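Local coordinates for PHD finger protein 3 (PDB 6IC9) that reads the phosphorylated C-terminal domain of RNA polymerase II through its SPOC domain and thereby regulates neuronal gene expression, at residues E39-D44 with E74-R79. Numbering follows the deposited sequence.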
# COMPACT_ATOMS: atom_id res chain seq x y z
N GLU A 39 -8.47 -7.75 -9.19
CA GLU A 39 -9.12 -7.52 -10.47
C GLU A 39 -9.25 -6.03 -10.72
O GLU A 39 -9.62 -5.26 -9.81
CB GLU A 39 -10.51 -8.20 -10.49
CG GLU A 39 -11.48 -7.56 -9.47
CD GLU A 39 -12.79 -8.34 -9.25
OE1 GLU A 39 -13.70 -7.77 -8.63
OE2 GLU A 39 -12.91 -9.50 -9.69
N TYR A 40 -8.91 -5.60 -11.93
CA TYR A 40 -9.07 -4.23 -12.40
C TYR A 40 -8.08 -3.25 -11.80
O TYR A 40 -8.21 -2.03 -12.05
CB TYR A 40 -10.48 -3.69 -12.15
CG TYR A 40 -11.59 -4.62 -12.59
CD1 TYR A 40 -12.52 -5.09 -11.67
CD2 TYR A 40 -11.70 -5.04 -13.92
CE1 TYR A 40 -13.55 -5.95 -12.07
CE2 TYR A 40 -12.72 -5.89 -14.33
CZ TYR A 40 -13.64 -6.34 -13.39
OH TYR A 40 -14.67 -7.19 -13.78
N LEU A 41 -7.10 -3.72 -11.02
CA LEU A 41 -6.16 -2.77 -10.43
C LEU A 41 -5.39 -2.01 -11.49
O LEU A 41 -5.03 -0.85 -11.29
CB LEU A 41 -5.21 -3.49 -9.47
CG LEU A 41 -5.73 -3.63 -8.04
CD1 LEU A 41 -4.65 -4.33 -7.21
CD2 LEU A 41 -6.15 -2.26 -7.44
N THR A 42 -5.14 -2.63 -12.64
CA THR A 42 -4.41 -1.95 -13.71
C THR A 42 -5.10 -0.66 -14.13
O THR A 42 -4.44 0.33 -14.45
CB THR A 42 -4.26 -2.91 -14.89
OG1 THR A 42 -3.93 -4.21 -14.39
CG2 THR A 42 -3.17 -2.40 -15.83
N GLU A 43 -6.44 -0.65 -14.11
CA GLU A 43 -7.22 0.53 -14.50
C GLU A 43 -7.48 1.47 -13.34
O GLU A 43 -7.78 2.64 -13.56
CB GLU A 43 -8.59 0.10 -15.08
CG GLU A 43 -8.47 -1.04 -16.04
CD GLU A 43 -9.75 -1.84 -16.20
OE1 GLU A 43 -10.86 -1.32 -15.93
OE2 GLU A 43 -9.62 -3.02 -16.58
N ASP A 44 -7.36 0.99 -12.12
CA ASP A 44 -7.75 1.75 -10.95
C ASP A 44 -6.58 2.47 -10.28
O ASP A 44 -6.81 3.22 -9.33
CB ASP A 44 -8.38 0.81 -9.92
CG ASP A 44 -9.81 0.39 -10.29
OD1 ASP A 44 -10.37 0.96 -11.25
OD2 ASP A 44 -10.35 -0.51 -9.59
N GLU A 74 -14.23 -3.36 -0.73
CA GLU A 74 -13.35 -4.50 -0.95
C GLU A 74 -11.94 -4.07 -0.58
O GLU A 74 -11.49 -2.98 -0.98
CB GLU A 74 -13.37 -4.94 -2.42
CG GLU A 74 -14.72 -5.37 -2.96
CD GLU A 74 -15.10 -6.79 -2.57
OE1 GLU A 74 -16.00 -7.37 -3.22
OE2 GLU A 74 -14.51 -7.33 -1.60
N ILE A 75 -11.26 -4.91 0.19
CA ILE A 75 -9.91 -4.65 0.64
C ILE A 75 -8.99 -5.58 -0.13
O ILE A 75 -9.23 -6.79 -0.18
CB ILE A 75 -9.75 -4.88 2.15
CG1 ILE A 75 -10.60 -3.88 2.95
CG2 ILE A 75 -8.28 -4.68 2.52
CD1 ILE A 75 -10.71 -4.29 4.33
N CYS A 76 -7.97 -5.02 -0.76
CA CYS A 76 -6.94 -5.92 -1.25
C CYS A 76 -5.55 -5.40 -0.90
O CYS A 76 -5.35 -4.25 -0.51
CB CYS A 76 -7.10 -6.22 -2.72
SG CYS A 76 -6.54 -5.00 -3.86
N VAL A 77 -4.60 -6.30 -0.96
CA VAL A 77 -3.25 -6.04 -0.49
C VAL A 77 -2.36 -6.43 -1.65
O VAL A 77 -2.55 -7.50 -2.23
CB VAL A 77 -2.90 -6.86 0.78
CG1 VAL A 77 -1.45 -6.52 1.14
CG2 VAL A 77 -3.86 -6.50 1.98
N VAL A 78 -1.47 -5.52 -2.06
CA VAL A 78 -0.48 -5.82 -3.09
C VAL A 78 0.90 -5.66 -2.49
O VAL A 78 1.08 -5.09 -1.40
CB VAL A 78 -0.61 -4.94 -4.35
CG1 VAL A 78 -1.96 -5.15 -5.01
CG2 VAL A 78 -0.37 -3.40 -4.01
N ARG A 79 1.91 -6.21 -3.19
CA ARG A 79 3.29 -6.01 -2.76
C ARG A 79 4.03 -5.35 -3.92
O ARG A 79 3.73 -5.63 -5.10
CB ARG A 79 4.00 -7.30 -2.36
CG ARG A 79 4.21 -8.28 -3.48
CD ARG A 79 5.00 -9.55 -2.94
NE ARG A 79 4.93 -10.60 -3.96
CZ ARG A 79 5.73 -10.64 -5.00
NH1 ARG A 79 6.70 -9.72 -5.13
NH2 ARG A 79 5.57 -11.59 -5.90
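Leu41 meets the strand 73-82 through one methyl group: its CD1 sits 3.6 Å from Val78 CG1 and 3.9 Å from Cys76 SG. It is a compact example of how a short helix can meet a β-strand through a single leucine methyl. Cys76 and Val78, two positions apart on an extended strand, present their side chains on the same surface, and the CD1 methyl touches both. The extended end of Leu41 (chi2 -178°) carries CD1 out to the strand, and its side chain runs past that of Val78 in the opposite direction. In Val78, CG1 lies opposite the carbonyl carbon and beside the backbone N (chi1 -62°), and this branch makes the contact. All three residues are buried and meet as apolar side chains, a contact consistent with van der Waals packing away from water.

Toward Glu39 and Glu74 the fit opens out. Both are exposed, and their carboxylates approach only to 5.9 Å between Glu39 OE1 and Glu74 OE1; like charges at this spacing would be expected to give mild repulsion, if any, screened by solvent.

Polar bonds to other parts of the SPOC domain supplement this narrow apolar attachment. Arg154 forms a salt bridge with Asp44 and a hydrogen bond with the backbone O of Glu39, tying both the helix, through Asp44, and the loop before it, through Glu39, to strand 147-155. That strand pairs antiparallel with 73-82, which is flanked across the sheet by 25-35, while helix 57-70 packs against Ile75 on the reverse surface.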